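Local coordinates for chitin oligosaccharide binding protein NagB2 (Paenibacillus sp. FPU-7, PDB 7EHU) that binds the chitin oligosaccharides N,N'-diacetylchitobiose and N,N',N''-triacetylchitotriose, probably as the extracellular solute-binding component of a sugar uptake system, at residues A[196-201]-A[400-405]; A[202-206]-A[273-277]. All coordinates share one frame; numbering follows the deposited sequence.

Interaction 1 (A[196-201]-A[400-405]); sequences DGWAIN and LEQSVQ. With NAG (2-acetamido-2-deoxy-beta-D-glucopyranose), chain B.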
loop_
_atom_site.group_PDB
_atom_site.type_symbol
_atom_site.label_atom_id
_atom_site.label_comp_id
_atom_site.label_asym_id
_atom_site.label_seq_id
_atom_site.Cartn_x
_atom_site.Cartn_y
_atom_site.Cartn_z
ATOM N N ASP A 196 1.246 13.144 4.109
ATOM C CA ASP A 196 0.429 11.979 3.818
ATOM C C ASP A 196 -0.347 12.093 2.503
ATOM O O ASP A 196 -1.403 11.474 2.356
ATOM C CB ASP A 196 -0.504 11.657 4.981
ATOM C CG ASP A 196 0.235 11.116 6.187
ATOM O OD1 ASP A 196 1.331 10.551 6.010
ATOM O OD2 ASP A 196 -0.343 11.130 7.288
ATOM N N GLY A 197 0.191 12.827 1.524
ATOM C CA GLY A 197 -0.451 12.912 0.220
ATOM C C GLY A 197 -0.660 11.571 -0.461
ATOM O O GLY A 197 -1.576 11.428 -1.286
ATOM N N TRP A 198 0.165 10.574 -0.131
ATOM C CA TRP A 198 0.012 9.250 -0.724
ATOM C C TRP A 198 -1.383 8.684 -0.457
ATOM O O TRP A 198 -1.891 7.877 -1.246
ATOM C CB TRP A 198 1.084 8.295 -0.187
ATOM C CG TRP A 198 0.815 7.778 1.196
ATOM C CD1 TRP A 198 1.163 8.368 2.382
ATOM C CD2 TRP A 198 0.098 6.581 1.538
ATOM N NE1 TRP A 198 0.707 7.613 3.431
ATOM C CE2 TRP A 198 0.054 6.512 2.939
ATOM C CE3 TRP A 198 -0.512 5.558 0.784
ATOM C CZ2 TRP A 198 -0.533 5.448 3.598
ATOM C CZ3 TRP A 198 -1.103 4.528 1.444
ATOM C CH2 TRP A 198 -1.119 4.480 2.836
ATOM N N ALA A 199 -2.010 9.072 0.655
ATOM C CA ALA A 199 -3.346 8.559 0.960
ATOM C C ALA A 199 -4.377 9.084 -0.034
ATOM O O ALA A 199 -5.310 8.359 -0.411
ATOM C CB ALA A 199 -3.724 8.941 2.384
ATOM N N ILE A 200 -4.232 10.343 -0.455
ATOM C CA ILE A 200 -5.056 10.868 -1.542
ATOM C C ILE A 200 -4.762 10.102 -2.820
ATOM O O ILE A 200 -5.667 9.783 -3.598
ATOM C CB ILE A 200 -4.815 12.374 -1.732
ATOM C CG1 ILE A 200 -5.162 13.180 -0.479
ATOM C CG2 ILE A 200 -5.638 12.899 -2.917
ATOM C CD1 ILE A 200 -4.511 14.571 -0.455
ATOM N N ASN A 201 -3.488 9.801 -3.058
ATOM C CA ASN A 201 -3.112 9.105 -4.278
ATOM C C ASN A 201 -3.679 7.699 -4.376
ATOM O O ASN A 201 -3.787 7.176 -5.489
ATOM C CB ASN A 201 -1.596 9.094 -4.472
ATOM C CG ASN A 201 -1.065 10.435 -4.970
ATOM O OD1 ASN A 201 -1.799 11.247 -5.528
ATOM N ND2 ASN A 201 0.228 10.650 -4.789
ATOM N N LEU A 400 3.443 14.081 -7.415
ATOM C CA LEU A 400 1.998 13.860 -7.445
ATOM C C LEU A 400 1.383 14.078 -6.069
ATOM O O LEU A 400 0.300 14.659 -5.953
ATOM C CB LEU A 400 1.655 12.470 -7.968
ATOM C CG LEU A 400 0.164 12.232 -8.197
ATOM C CD1 LEU A 400 -0.406 13.152 -9.281
ATOM C CD2 LEU A 400 -0.104 10.782 -8.542
ATOM N N GLU A 401 2.049 13.606 -5.010
ATOM C CA GLU A 401 1.563 13.825 -3.645
ATOM C C GLU A 401 1.342 15.305 -3.366
ATOM O O GLU A 401 0.278 15.710 -2.877
ATOM C CB GLU A 401 2.558 13.244 -2.635
ATOM C CG GLU A 401 2.632 11.754 -2.679
ATOM C CD GLU A 401 3.779 11.160 -1.885
ATOM O OE1 GLU A 401 4.516 11.913 -1.193
ATOM O OE2 GLU A 401 3.954 9.930 -1.945
ATOM N N GLN A 402 2.354 16.125 -3.645
ATOM C CA GLN A 402 2.202 17.568 -3.463
ATOM C C GLN A 402 1.080 18.113 -4.326
ATOM O O GLN A 402 0.313 18.987 -3.889
ATOM C CB GLN A 402 3.496 18.279 -3.882
ATOM C CG GLN A 402 4.707 18.068 -3.001
ATOM C CD GLN A 402 4.434 18.266 -1.526
ATOM O OE1 GLN A 402 4.503 17.323 -0.743
ATOM N NE2 GLN A 402 4.143 19.506 -1.135
ATOM N N SER A 403 1.026 17.668 -5.585
ATOM C CA SER A 403 0.060 18.210 -6.534
ATOM C C SER A 403 -1.373 17.893 -6.140
ATOM O O SER A 403 -2.253 18.751 -6.278
ATOM C CB SER A 403 0.355 17.734 -7.961
ATOM O OG SER A 403 1.677 18.076 -8.362
ATOM N N VAL A 404 -1.640 16.670 -5.655
ATOM C CA VAL A 404 -3.022 16.346 -5.296
ATOM C C VAL A 404 -3.432 17.080 -4.024
ATOM O O VAL A 404 -4.600 17.434 -3.855
ATOM C CB VAL A 404 -3.305 14.832 -5.197
ATOM C CG1 VAL A 404 -3.131 14.137 -6.554
ATOM C CG2 VAL A 404 -2.477 14.135 -4.092
ATOM N N GLN A 405 -2.489 17.355 -3.128
ATOM C CA GLN A 405 -2.803 18.201 -1.982
ATOM C C GLN A 405 -3.160 19.607 -2.448
ATOM O O GLN A 405 -4.135 20.204 -1.968
ATOM C CB GLN A 405 -1.621 18.212 -1.015
ATOM C CG GLN A 405 -1.448 16.922 -0.225
ATOM C CD GLN A 405 -0.197 16.917 0.619
ATOM O OE1 GLN A 405 0.825 17.496 0.249
ATOM N NE2 GLN A 405 -0.268 16.279 1.775
HETATM C C1 NAG B . 1.609 1.742 1.061
HETATM C C2 NAG B . 2.428 2.866 0.476
HETATM C C3 NAG B . 1.870 3.292 -0.882
HETATM C C4 NAG B . 1.752 2.085 -1.806
HETATM C C5 NAG B . 0.947 0.978 -1.132
HETATM C C6 NAG B . 0.875 -0.295 -1.948
HETATM C C7 NAG B . 3.656 4.389 1.951
HETATM C C8 NAG B . 3.572 5.604 2.835
HETATM N N2 NAG B . 2.515 4.004 1.375
HETATM O O3 NAG B . 2.740 4.275 -1.430
HETATM O O4 NAG B . 1.089 2.416 -3.023
HETATM O O5 NAG B . 1.546 0.660 0.135
HETATM O O6 NAG B . 2.163 -0.838 -2.196
HETATM O O7 NAG B . 4.715 3.792 1.756
HETATM O O HOH W 1 1.982 8.687 -3.491
#

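Interaction 2 (A[202-206]-A[273-277]); sequences MLANS and FDGSW. With NAG (2-acetamido-2-deoxy-beta-D-glucopyranose), chain C; NAG (2-acetamido-2-deoxy-beta-D-glucopyranose), chain D; NAG (2-acetamido-2-deoxy-beta-D-glucopyranose), chain B.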
loop_
_atom_site.group_PDB
_atom_site.type_symbol
_atom_site.label_atom_id
_atom_site.label_comp_id
_atom_site.label_asym_id
_atom_site.label_seq_id
_atom_site.Cartn_x
_atom_site.Cartn_y
_atom_site.Cartn_z
ATOM N N MET A 202 -4.047 7.065 -3.265
ATOM C CA MET A 202 -4.731 5.773 -3.388
ATOM C C MET A 202 -5.998 5.945 -4.204
ATOM O O MET A 202 -6.259 5.213 -5.165
ATOM C CB MET A 202 -5.090 5.243 -1.996
ATOM C CG MET A 202 -3.897 4.726 -1.204
ATOM S SD MET A 202 -4.399 3.686 0.206
ATOM C CE MET A 202 -4.850 4.984 1.373
ATOM N N LEU A 203 -6.795 6.935 -3.831
ATOM C CA LEU A 203 -8.038 7.207 -4.530
ATOM C C LEU A 203 -7.780 7.737 -5.925
ATOM O O LEU A 203 -8.436 7.318 -6.883
ATOM C CB LEU A 203 -8.857 8.193 -3.705
ATOM C CG LEU A 203 -10.236 8.543 -4.257
ATOM C CD1 LEU A 203 -11.096 7.300 -4.468
ATOM C CD2 LEU A 203 -10.941 9.526 -3.325
ATOM N N ALA A 204 -6.823 8.654 -6.056
ATOM C CA ALA A 204 -6.506 9.206 -7.366
ATOM C C ALA A 204 -6.078 8.113 -8.330
ATOM O O ALA A 204 -6.474 8.126 -9.501
ATOM C CB ALA A 204 -5.408 10.260 -7.239
ATOM N N ASN A 205 -5.260 7.169 -7.859
ATOM C CA ASN A 205 -4.744 6.114 -8.728
ATOM C C ASN A 205 -5.854 5.213 -9.231
ATOM O O ASN A 205 -5.935 4.952 -10.439
ATOM C CB ASN A 205 -3.417 5.599 -8.128
ATOM C CG ASN A 205 -2.750 4.402 -8.809
ATOM O OD1 ASN A 205 -2.130 3.554 -8.157
ATOM N ND2 ASN A 205 -3.063 4.198 -10.087
ATOM N N SER A 206 -6.787 4.826 -8.366
ATOM C CA SER A 206 -7.909 4.038 -8.865
ATOM C C SER A 206 -8.813 4.845 -9.786
ATOM O O SER A 206 -9.377 4.277 -10.723
ATOM C CB SER A 206 -8.670 3.352 -7.734
ATOM O OG SER A 206 -7.968 2.206 -7.285
ATOM N N PHE A 273 -11.402 4.766 1.316
ATOM C CA PHE A 273 -10.620 4.089 0.292
ATOM C C PHE A 273 -9.242 3.792 0.871
ATOM O O PHE A 273 -8.515 4.718 1.254
ATOM C CB PHE A 273 -10.526 4.923 -0.994
ATOM C CG PHE A 273 -10.060 4.105 -2.157
ATOM C CD1 PHE A 273 -10.967 3.373 -2.896
ATOM C CD2 PHE A 273 -8.714 3.980 -2.455
ATOM C CE1 PHE A 273 -10.550 2.558 -3.931
ATOM C CE2 PHE A 273 -8.293 3.140 -3.488
ATOM C CZ PHE A 273 -9.201 2.442 -4.228
ATOM N N ASP A 274 -8.911 2.518 1.011
ATOM C CA ASP A 274 -7.685 2.168 1.711
ATOM C C ASP A 274 -7.229 0.785 1.290
ATOM O O ASP A 274 -7.958 0.035 0.628
ATOM C CB ASP A 274 -7.901 2.231 3.232
ATOM C CG ASP A 274 -6.680 2.701 3.998
ATOM O OD1 ASP A 274 -5.533 2.445 3.547
ATOM O OD2 ASP A 274 -6.860 3.248 5.089
ATOM N N GLY A 275 -5.992 0.465 1.678
ATOM C CA GLY A 275 -5.451 -0.843 1.451
ATOM C C GLY A 275 -5.905 -1.853 2.476
ATOM O O GLY A 275 -6.347 -1.515 3.577
ATOM N N SER A 276 -5.763 -3.125 2.113
ATOM C CA SER A 276 -6.283 -4.207 2.943
ATOM C C SER A 276 -5.511 -4.359 4.233
ATOM O O SER A 276 -6.004 -5.016 5.157
ATOM C CB SER A 276 -6.405 -5.498 2.151
ATOM O OG SER A 276 -5.223 -5.780 1.436
ATOM N N TRP A 277 -4.349 -3.718 4.339
ATOM C CA TRP A 277 -3.587 -3.671 5.590
ATOM C C TRP A 277 -4.269 -2.827 6.662
ATOM O O TRP A 277 -3.815 -2.837 7.809
ATOM C CB TRP A 277 -2.163 -3.122 5.297
ATOM C CG TRP A 277 -2.238 -1.705 4.775
ATOM C CD1 TRP A 277 -2.519 -0.572 5.495
ATOM C CD2 TRP A 277 -2.109 -1.273 3.411
ATOM N NE1 TRP A 277 -2.588 0.523 4.677
ATOM C CE2 TRP A 277 -2.339 0.118 3.388
ATOM C CE3 TRP A 277 -1.820 -1.931 2.212
ATOM C CZ2 TRP A 277 -2.305 0.851 2.210
ATOM C CZ3 TRP A 277 -1.779 -1.201 1.046
ATOM C CH2 TRP A 277 -2.010 0.179 1.052
HETATM C C1 NAG C . -0.065 -3.246 9.894
HETATM C C2 NAG C . -0.394 -1.788 9.525
HETATM C C3 NAG C . -0.132 -1.529 8.047
HETATM C C4 NAG C . 1.191 -2.125 7.579
HETATM C C5 NAG C . 1.385 -3.536 8.115
HETATM C C6 NAG C . 2.740 -4.115 7.798
HETATM C C7 NAG C . -2.241 -0.685 10.760
HETATM C C8 NAG C . -3.739 -0.578 10.886
HETATM N N2 NAG C . -1.794 -1.524 9.819
HETATM O O1 NAG C . -0.183 -3.443 11.259
HETATM O O3 NAG C . -0.190 -0.120 7.829
HETATM O O4 NAG C . 1.125 -2.300 6.164
HETATM O O5 NAG C . 1.242 -3.538 9.536
HETATM O O6 NAG C . 3.784 -3.208 8.108
HETATM O O7 NAG C . -1.471 -0.019 11.455
HETATM C C1 NAG D . 1.807 -1.369 5.338
HETATM C C2 NAG D . 1.838 -2.007 3.960
HETATM C C3 NAG D . 2.328 -1.014 2.910
HETATM C C4 NAG D . 1.606 0.321 3.016
HETATM C C5 NAG D . 1.679 0.804 4.458
HETATM C C6 NAG D . 0.946 2.095 4.721
HETATM C C7 NAG D . 2.282 -4.447 4.022
HETATM C C8 NAG D . 3.355 -5.487 4.055
HETATM N N2 NAG D . 2.706 -3.176 3.969
HETATM O O3 NAG D . 2.134 -1.612 1.637
HETATM O O4 NAG D . 2.272 1.285 2.205
HETATM O O5 NAG D . 1.080 -0.186 5.303
HETATM O O6 NAG D . 1.143 2.526 6.064
HETATM O O7 NAG D . 1.092 -4.747 4.021
HETATM C C1 NAG B . 1.609 1.742 1.061
HETATM C C2 NAG B . 2.428 2.866 0.476
HETATM C C3 NAG B . 1.870 3.292 -0.882
HETATM C C4 NAG B . 1.752 2.085 -1.806
HETATM C C5 NAG B . 0.947 0.978 -1.132
HETATM C C6 NAG B . 0.875 -0.295 -1.948
HETATM C C7 NAG B . 3.656 4.389 1.951
HETATM C C8 NAG B . 3.572 5.604 2.835
HETATM N N2 NAG B . 2.515 4.004 1.375
HETATM O O3 NAG B . 2.740 4.275 -1.430
HETATM O O4 NAG B . 1.089 2.416 -3.023
HETATM O O5 NAG B . 1.546 0.660 0.135
HETATM O O6 NAG B . 2.163 -0.838 -2.196
HETATM O O7 NAG B . 4.715 3.792 1.756
#

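Interaction 1 (A[196-201]-A[400-405])
Helices 197-201 and 400-405 cross almost at right angles, 81° between their directions, and come closest where the CA atoms of Gly197 and Glu401 lie 4.5 Å apart. A side chain at Gly197 would run into the backbone O of Glu401, so the bare glycine brings the first turn of one helix down onto the other. Farther along, the side chains of Ile200 and Val404 lie alongside, pointing opposite ways, CG2 of Ile200 meeting CG2 of Val404 at 3.6 Å. Asn201 lies across Glu401; its ND2 gives a hydrogen bond to a water at 2.9 Å, and that water donates to Glu401 OE2. Its OD1 instead faces the methyls of Val404 and has no polar partner. In this solute-binding protein the helix start also lines the glycan pocket: Trp198, with CG between its backbone N and carbonyl carbon (chi1 77°), swings its indole away from helix 400-405 and lays one face under the acetamido group of NAG (chain B), N2 standing 3.4 Å above the plane. A serine in place of Trp198 would probably leave this acetamide without its aromatic floor. Gln405 NE2, beside Gly197, is hydrogen-bonded to the carbonyl oxygens of Gly192 and Ser194.

Interaction 2 (A[202-206]-A[273-277])
Phe273 on strand 273-275 presses its ring against helix 202-206, which runs across the strand at 98°, and this is the dense half of the contact. CD1 of Leu203 sits over one ring face, CB of Met202 comes in at the edge in the ring plane, and Ser206 OG approaches CZ of Phe273 obliquely at 3.3 Å. With its CG swung opposite the backbone N (chi1 -164°), Phe273 reaches the helix, while Phe151 of strand 138-154 meets its ring edge-to-face. Toward the sugar the packing thins to the end of one side chain. The Met202 thioether, bent at chi3, packs CE 3.4 Å from Asp274 OD1 and makes an oblique Met-aromatic contact with Trp277, SD lying 5.2 Å from the centroid of the six-membered ring. Asp274 OD1 is held by hydrogen bonds with Gly275 N and Tyr257 OH, and the latter pairs with Trp277 NE1 as well. Gly275 CA backs the indole, and NAG (chain D) C4 stands 3.8 Å above the centre of its opposite face. With Trp277 O accepting a nearly straight N-H bond (170°) from NAG (chain C) N2, the short 3-10 turn after strand 273-275 forms the aromatic stacking platform typical of carbohydrate-binding sites.

Helix 197-212 is common to both contacts: its first turn packs on helix 394-408 in interaction 1, and the following residues pack on strand 271-275 in interaction 2, with the two centres about 12 Å apart. Along the chain, strand 271-275 falls between the two partners of interaction 1, so helix 394-408, far along the sequence, packs on the same helix that lies against the mixed sheet. The contacts join at the glycan, where Trp198 CH2 packs 3.9 Å from Trp277 CZ2 and both indoles touch NAG (chain B). One helix thus ties helix 394-408 and a sheet strand to neighbouring aromatic walls of the pocket.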